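Local coordinates for copper homeostasis protein CutC (Streptococcus agalactiae, PDB 2BDQ), which probably binds copper ions and may take part in copper homeostasis in the cytoplasm, on a closed eight-stranded beta/alpha barrel, at residues I77-E80 with D81-A85; L121-H124 with M125-V129; D140-A144 with L145-R149. All coordinates share one frame; numbering follows the deposited sequence.

The three contacts come in series along an eight-stranded parallel beta/alpha barrel. Contact 1 (77-85) lies within helix 72-87, which links strands 56-60 and 92-95. Contact 2 (121-129) lies at the end of strand 121-123, its centre about 6 Å from that of the chain. Contact 3 (140-149) closes helix 135-144 and leads into strand 149-152. Contacts 2 and 3 touch, their centres about 11 Å apart, through strand pairing and through Phe123 on Leu142; they sit at the two ends of the unit strand 121-123, helix 135-144, strand 149-152. Contact 1, its centre about 18 Å from that of contact 2 and about 20 Å from that of contact 3, lies on an outer helix that meets the second subunit.

Contact 1: residues I77-E80 with D81-A85; sequences IMEE and DILRA
Glu80 and Arg84, one turn apart in helix 72-87, are joined by a salt bridge of 2.7 Å from Arg84 NH2 to Glu80 OE2. Glu80 has CG anti to its backbone N (chi1 -173°) and then bends at chi2, which brings the carboxylate back beside the helix; Arg84 bends twice to meet it. The oxygen is met on its syn side but out of the carboxylate plane, whereas it lies in the guanidinium plane. Over one face of that guanidinium sits Leu83 CB.

The tight side is apolar and faces the barrel. Ile82 packs on Leu93 of strand 92-95 and on Ala115 of helix 106-116, its CG1 lying 3.1 Å from Met78 O, the oxygen bonded to Ile82 N; the selenomethionine Met78 turns to Ile61, Pro63 and Tyr70. Beta-branched and long apolar chains suit this face. On the looser, partly exposed side, the side chains of Glu79 and Leu83 come no closer than 4.4 Å to each other, CG to CD2; both touch Ala115, and Glu79 pairs with Arg76.

Asp81 runs alongside Ile77, its OD2 3.5 Å from Ile77 CG2, and bonds to Gly41 N and Ser39 OG of the second subunit, whose Tyr40 packs on Glu80 and Arg84. Arg76 also binds Glu80, and Glu87 binds Arg84, so acids and bases interleave along the helix. Such pairing probably keeps both partners of the bridge ionised.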
loop_
_atom_site.group_PDB
_atom_site.type_symbol
_atom_site.label_atom_id
_atom_site.label_comp_id
_atom_site.label_asym_id
_atom_site.label_seq_id
_atom_site.Cartn_x
_atom_site.Cartn_y
_atom_site.Cartn_z
ATOM N N ILE A 77 10.287 -10.547 -1.935
ATOM C CA ILE A 77 9.763 -9.193 -1.869
ATOM C C ILE A 77 10.126 -8.574 -0.518
ATOM O O ILE A 77 10.637 -7.450 -0.446
ATOM C CB ILE A 77 8.225 -9.202 -2.049
ATOM C CG1 ILE A 77 7.888 -9.511 -3.510
ATOM C CG2 ILE A 77 7.641 -7.870 -1.628
ATOM C CD1 ILE A 77 6.433 -9.826 -3.760
HETATM N N MSE A 78 9.870 -9.324 0.550
HETATM C CA MSE A 78 10.158 -8.861 1.900
HETATM C C MSE A 78 11.644 -8.581 2.120
HETATM O O MSE A 78 11.996 -7.608 2.787
HETATM C CB MSE A 78 9.653 -9.880 2.925
HETATM C CG MSE A 78 8.129 -10.024 2.905
HETATM SE SE MSE A 78 7.441 -11.487 3.966
HETATM C CE MSE A 78 7.830 -10.816 5.721
ATOM N N GLU A 79 12.518 -9.419 1.566
ATOM C CA GLU A 79 13.949 -9.189 1.731
ATOM C C GLU A 79 14.312 -7.880 1.045
ATOM O O GLU A 79 15.085 -7.092 1.574
ATOM C CB GLU A 79 14.767 -10.334 1.125
ATOM C CG GLU A 79 16.282 -10.104 1.160
ATOM C CD GLU A 79 17.069 -11.231 0.497
ATOM O OE1 GLU A 79 16.842 -11.507 -0.704
ATOM O OE2 GLU A 79 17.918 -11.844 1.177
ATOM N N GLU A 80 13.736 -7.647 -0.131
ATOM C CA GLU A 80 14.007 -6.424 -0.880
ATOM C C GLU A 80 13.491 -5.206 -0.121
ATOM O O GLU A 80 14.182 -4.199 -0.002
ATOM C CB GLU A 80 13.344 -6.490 -2.260
ATOM C CG GLU A 80 13.702 -5.334 -3.197
ATOM C CD GLU A 80 15.194 -5.234 -3.478
ATOM O OE1 GLU A 80 15.836 -6.289 -3.678
ATOM O OE2 GLU A 80 15.721 -4.097 -3.510
ATOM N N ASP A 81 12.272 -5.297 0.397
ATOM C CA ASP A 81 11.713 -4.169 1.127
ATOM C C ASP A 81 12.478 -3.879 2.411
ATOM O O ASP A 81 12.528 -2.731 2.863
ATOM C CB ASP A 81 10.217 -4.382 1.395
ATOM C CG ASP A 81 9.370 -4.067 0.167
ATOM O OD1 ASP A 81 9.661 -3.036 -0.491
ATOM O OD2 ASP A 81 8.419 -4.822 -0.141
ATOM N N ILE A 82 13.096 -4.909 2.985
ATOM C CA ILE A 82 13.883 -4.732 4.199
ATOM C C ILE A 82 15.156 -3.972 3.879
ATOM O O ILE A 82 15.541 -3.082 4.623
ATOM C CB ILE A 82 14.229 -6.089 4.831
ATOM C CG1 ILE A 82 12.979 -6.639 5.528
ATOM C CG2 ILE A 82 15.398 -5.952 5.814
ATOM C CD1 ILE A 82 13.125 -8.048 6.029
ATOM N N LEU A 83 15.806 -4.315 2.770
ATOM C CA LEU A 83 17.041 -3.640 2.372
ATOM C C LEU A 83 16.799 -2.144 2.179
ATOM O O LEU A 83 17.598 -1.319 2.603
ATOM C CB LEU A 83 17.569 -4.248 1.075
ATOM C CG LEU A 83 18.673 -5.309 1.049
ATOM C CD1 LEU A 83 18.914 -5.951 2.404
ATOM C CD2 LEU A 83 18.270 -6.329 0.003
ATOM N N ARG A 84 15.693 -1.805 1.526
ATOM C CA ARG A 84 15.347 -0.413 1.299
ATOM C C ARG A 84 15.013 0.270 2.631
ATOM O O ARG A 84 15.471 1.376 2.898
ATOM C CB ARG A 84 14.158 -0.321 0.332
ATOM C CG ARG A 84 14.514 -0.115 -1.148
ATOM C CD ARG A 84 15.489 -1.143 -1.713
ATOM N NE ARG A 84 16.865 -0.868 -1.310
ATOM C CZ ARG A 84 17.907 -1.644 -1.598
ATOM N NH1 ARG A 84 19.116 -1.300 -1.180
ATOM N NH2 ARG A 84 17.743 -2.762 -2.293
ATOM N N ALA A 85 14.232 -0.395 3.477
ATOM C CA ALA A 85 13.863 0.187 4.764
ATOM C C ALA A 85 15.095 0.564 5.579
ATOM O O ALA A 85 15.131 1.627 6.203
ATOM C CB ALA A 85 12.989 -0.775 5.558
#

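Contact 2: residues L121-H124 with M125-V129; sequences LVFH and MAFDV
The rings of Phe123 and His124 both present edges to the turn that follows strand 121-123. Phe123 CD1 lies 4.0 Å from Phe127 CB and at the edge of the Phe127 ring; Ala126 CB, at the same distance from Phe123 CE1, comes in obliquely. The Phe123 and Phe127 side chains cross at about a right angle.

The imidazole of His124 receives the amide of Ala126 at its edge, Ala126 N to His124 ND1 3.2 Å, with the donor only 6° out of the ring plane. Since ND1 is the acceptor, any ring proton would be expected on NE2. CG stands between the backbone N and the carbonyl carbon (chi1 54°), which turns the ND1 edge toward the turn, and Ala126 CB fits 3.5 Å from His124 CE1. A small methyl suits the corner where both rings come close.

Phe68 touches Ala126, and its ring meets that of His124 with planes at about 45°. This is the C-terminal end of a barrel strand, where TIM barrels generally carry their active or binding site. Phe123 leans on Leu142 of helix 135-144, Phe127 packs on Ile139 of that helix and on Ile150 and Leu152 of strand 149-152, and Val94 of strand 92-95 borders His124.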
loop_
_atom_site.group_PDB
_atom_site.type_symbol
_atom_site.label_atom_id
_atom_site.label_comp_id
_atom_site.label_asym_id
_atom_site.label_seq_id
_atom_site.Cartn_x
_atom_site.Cartn_y
_atom_site.Cartn_z
ATOM N N LEU A 121 13.912 -5.631 15.641
ATOM C CA LEU A 121 12.849 -6.385 14.993
ATOM C C LEU A 121 11.632 -6.610 15.875
ATOM O O LEU A 121 11.757 -6.907 17.063
ATOM C CB LEU A 121 13.377 -7.743 14.530
ATOM C CG LEU A 121 14.481 -7.740 13.476
ATOM C CD1 LEU A 121 15.013 -9.156 13.302
ATOM C CD2 LEU A 121 13.934 -7.209 12.158
ATOM N N VAL A 122 10.450 -6.457 15.285
ATOM C CA VAL A 122 9.206 -6.677 16.002
ATOM C C VAL A 122 8.311 -7.643 15.230
ATOM O O VAL A 122 8.191 -7.551 14.008
ATOM C CB VAL A 122 8.466 -5.330 16.293
ATOM C CG1 VAL A 122 8.678 -4.357 15.177
ATOM C CG2 VAL A 122 6.980 -5.581 16.521
ATOM N N PHE A 123 7.730 -8.595 15.963
ATOM C CA PHE A 123 6.822 -9.610 15.420
ATOM C C PHE A 123 5.413 -9.047 15.670
ATOM O O PHE A 123 5.074 -8.687 16.805
ATOM C CB PHE A 123 7.041 -10.940 16.171
ATOM C CG PHE A 123 6.554 -12.161 15.424
ATOM C CD1 PHE A 123 5.217 -12.547 15.466
ATOM C CD2 PHE A 123 7.425 -12.894 14.639
ATOM C CE1 PHE A 123 4.763 -13.645 14.726
ATOM C CE2 PHE A 123 6.980 -13.992 13.899
ATOM C CZ PHE A 123 5.646 -14.364 13.943
ATOM N N HIS A 124 4.599 -8.955 14.622
ATOM C CA HIS A 124 3.265 -8.375 14.774
ATOM C C HIS A 124 2.115 -9.302 15.174
ATOM O O HIS A 124 2.330 -10.429 15.616
ATOM C CB HIS A 124 2.895 -7.603 13.503
ATOM C CG HIS A 124 3.014 -8.406 12.247
ATOM N ND1 HIS A 124 2.432 -9.649 12.099
ATOM C CD2 HIS A 124 3.611 -8.132 11.063
ATOM C CE1 HIS A 124 2.663 -10.100 10.881
ATOM N NE2 HIS A 124 3.378 -9.197 10.229
HETATM N N MSE A 125 0.897 -8.790 15.014
HETATM C CA MSE A 125 -0.357 -9.470 15.353
HETATM C C MSE A 125 -0.438 -10.940 14.901
HETATM O O MSE A 125 -1.298 -11.689 15.362
HETATM C CB MSE A 125 -1.537 -8.676 14.764
HETATM C CG MSE A 125 -2.714 -8.387 15.716
HETATM SE SE MSE A 125 -2.550 -6.787 16.863
HETATM C CE MSE A 125 -3.009 -5.413 15.565
ATOM N N ALA A 126 0.439 -11.358 13.998
ATOM C CA ALA A 126 0.420 -12.750 13.554
ATOM C C ALA A 126 0.658 -13.666 14.757
ATOM O O ALA A 126 0.326 -14.852 14.728
ATOM C CB ALA A 126 1.491 -12.990 12.501
ATOM N N PHE A 127 1.239 -13.103 15.814
ATOM C CA PHE A 127 1.525 -13.860 17.025
ATOM C C PHE A 127 0.260 -14.453 17.640
ATOM O O PHE A 127 0.293 -15.558 18.175
ATOM C CB PHE A 127 2.208 -12.965 18.063
ATOM C CG PHE A 127 2.705 -13.708 19.274
ATOM C CD1 PHE A 127 3.954 -14.333 19.261
ATOM C CD2 PHE A 127 1.924 -13.799 20.422
ATOM C CE1 PHE A 127 4.412 -15.044 20.370
ATOM C CE2 PHE A 127 2.372 -14.508 21.536
ATOM C CZ PHE A 127 3.616 -15.127 21.515
ATOM N N ASP A 128 -0.850 -13.724 17.562
ATOM C CA ASP A 128 -2.111 -14.188 18.134
ATOM C C ASP A 128 -2.695 -15.429 17.450
ATOM O O ASP A 128 -3.528 -16.119 18.045
ATOM C CB ASP A 128 -3.151 -13.064 18.114
ATOM C CG ASP A 128 -2.715 -11.843 18.917
ATOM O OD1 ASP A 128 -2.478 -11.972 20.138
ATOM O OD2 ASP A 128 -2.610 -10.744 18.329
ATOM N N VAL A 129 -2.266 -15.712 16.214
ATOM C CA VAL A 129 -2.756 -16.875 15.458
ATOM C C VAL A 129 -2.144 -18.167 16.005
ATOM O O VAL A 129 -2.678 -19.261 15.808
ATOM C CB VAL A 129 -2.396 -16.769 13.946
ATOM C CG1 VAL A 129 -2.893 -18.009 13.188
ATOM C CG2 VAL A 129 -2.999 -15.508 13.351
#

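Contact 3: residues D140-A144 with L145-R149; sequences DQLVA and LGFTR
Gly146, with phi 79°, ends helix 135-144 by turning the chain back so that Phe147 N reaches Leu142 O (3.0 Å) and Gly146 N reaches Val143 O (3.0 Å). The first of these bonds is nearly straight at 164°, whereas the donor of the second sits well above the carbonyl plane of Val143. A glycine suits this position because it adopts positive phi without the strain that a side chain would bring.

The side chains close over the same turn. Leu142 lays its CD2 methyl on one face of the Phe147 ring in a CH-pi contact, 4.1 Å from the ring centroid and displaced toward the rim. Leu142 has CG beside its backbone N and anti to the carbonyl carbon (chi1 -70°), which carries the branched end out along the helix flank toward the ring. An aromatic residue here offers the methyl a broad flat surface, and Phe147 CB also packs 3.3 Å from Leu142 O, beside the bonded carbonyl.

Leu145 joins the same cluster: its amide bonds to Gln141 O, while its CG lies 3.1 Å from the same oxygen. Its CB meets the edge of the Phe147 ring, and its side chain touches Ile109 and Thr106 of helix 106-116. Phe147 also touches Ile109, and on the barrel side it meets Leu121 of strand 121-123.

The paired back-bonds and the positive-phi glycine make a Schellman motif, and Leu142 on Phe147 is the hydrophobic interaction that commonly accompanies it, here at the C-cap of a barrel helix returning its chain to strand 149-152.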
loop_
_atom_site.group_PDB
_atom_site.type_symbol
_atom_site.label_atom_id
_atom_site.label_comp_id
_atom_site.label_asym_id
_atom_site.label_seq_id
_atom_site.Cartn_x
_atom_site.Cartn_y
_atom_site.Cartn_z
ATOM N N ASP A 140 10.177 -17.686 23.350
ATOM C CA ASP A 140 11.557 -18.155 23.479
ATOM C C ASP A 140 12.217 -18.163 22.108
ATOM O O ASP A 140 13.375 -17.785 21.975
ATOM C CB ASP A 140 11.588 -19.574 24.065
ATOM C CG ASP A 140 11.226 -19.606 25.539
ATOM O OD1 ASP A 140 10.731 -20.652 26.006
ATOM O OD2 ASP A 140 11.449 -18.594 26.237
ATOM N N GLN A 141 11.473 -18.598 21.093
ATOM C CA GLN A 141 12.001 -18.646 19.736
ATOM C C GLN A 141 12.268 -17.241 19.221
ATOM O O GLN A 141 13.271 -17.008 18.547
ATOM C CB GLN A 141 11.022 -19.340 18.799
ATOM C CG GLN A 141 10.908 -20.838 18.996
ATOM C CD GLN A 141 9.792 -21.430 18.161
ATOM O OE1 GLN A 141 9.685 -22.645 18.021
ATOM N NE2 GLN A 141 8.943 -20.569 17.606
ATOM N N LEU A 142 11.376 -16.304 19.532
ATOM C CA LEU A 142 11.567 -14.928 19.082
ATOM C C LEU A 142 12.779 -14.314 19.771
ATOM O O LEU A 142 13.505 -13.519 19.173
ATOM C CB LEU A 142 10.320 -14.086 19.359
ATOM C CG LEU A 142 9.105 -14.427 18.497
ATOM C CD1 LEU A 142 7.947 -13.533 18.896
ATOM C CD2 LEU A 142 9.447 -14.256 17.018
ATOM N N VAL A 143 12.993 -14.683 21.031
ATOM C CA VAL A 143 14.139 -14.187 21.785
ATOM C C VAL A 143 15.411 -14.740 21.137
ATOM O O VAL A 143 16.398 -14.020 20.961
ATOM C CB VAL A 143 14.088 -14.646 23.264
ATOM C CG1 VAL A 143 15.403 -14.299 23.968
ATOM C CG2 VAL A 143 12.924 -13.970 23.977
ATOM N N ALA A 144 15.373 -16.020 20.768
ATOM C CA ALA A 144 16.519 -16.669 20.139
ATOM C C ALA A 144 16.812 -16.075 18.766
ATOM O O ALA A 144 17.961 -16.028 18.334
ATOM C CB ALA A 144 16.271 -18.168 20.023
ATOM N N LEU A 145 15.765 -15.625 18.083
ATOM C CA LEU A 145 15.904 -15.025 16.765
ATOM C C LEU A 145 16.372 -13.576 16.853
ATOM O O LEU A 145 16.563 -12.918 15.832
ATOM C CB LEU A 145 14.578 -15.094 16.020
ATOM C CG LEU A 145 14.162 -16.505 15.614
ATOM C CD1 LEU A 145 12.746 -16.504 15.090
ATOM C CD2 LEU A 145 15.126 -17.022 14.554
ATOM N N GLY A 146 16.540 -13.073 18.073
ATOM C CA GLY A 146 17.002 -11.707 18.255
ATOM C C GLY A 146 15.972 -10.606 18.074
ATOM O O GLY A 146 16.338 -9.481 17.735
ATOM N N PHE A 147 14.696 -10.923 18.295
ATOM C CA PHE A 147 13.616 -9.947 18.167
ATOM C C PHE A 147 13.571 -9.018 19.380
ATOM O O PHE A 147 13.848 -9.443 20.497
ATOM C CB PHE A 147 12.276 -10.668 18.013
ATOM C CG PHE A 147 11.896 -10.930 16.590
ATOM C CD1 PHE A 147 10.958 -10.118 15.946
ATOM C CD2 PHE A 147 12.483 -11.976 15.877
ATOM C CE1 PHE A 147 10.613 -10.345 14.616
ATOM C CE2 PHE A 147 12.141 -12.205 14.546
ATOM C CZ PHE A 147 11.196 -11.381 13.914
ATOM N N THR A 148 13.206 -7.759 19.148
ATOM C CA THR A 148 13.129 -6.740 20.198
ATOM C C THR A 148 11.784 -6.678 20.919
ATOM O O THR A 148 11.740 -6.513 22.132
ATOM C CB THR A 148 13.457 -5.345 19.616
ATOM O OG1 THR A 148 14.760 -5.378 19.021
ATOM C CG2 THR A 148 13.440 -4.283 20.705
ATOM N N ARG A 149 10.686 -6.778 20.178
ATOM C CA ARG A 149 9.373 -6.761 20.806
ATOM C C ARG A 149 8.321 -7.502 20.007
ATOM O O ARG A 149 8.531 -7.867 18.845
ATOM C CB ARG A 149 8.900 -5.327 21.098
ATOM C CG ARG A 149 8.752 -4.453 19.896
ATOM C CD ARG A 149 8.114 -3.106 20.247
ATOM N NE ARG A 149 8.401 -2.177 19.163
ATOM C CZ ARG A 149 9.583 -1.599 18.987
ATOM N NH1 ARG A 149 10.568 -1.845 19.844
ATOM N NH2 ARG A 149 9.797 -0.817 17.932
#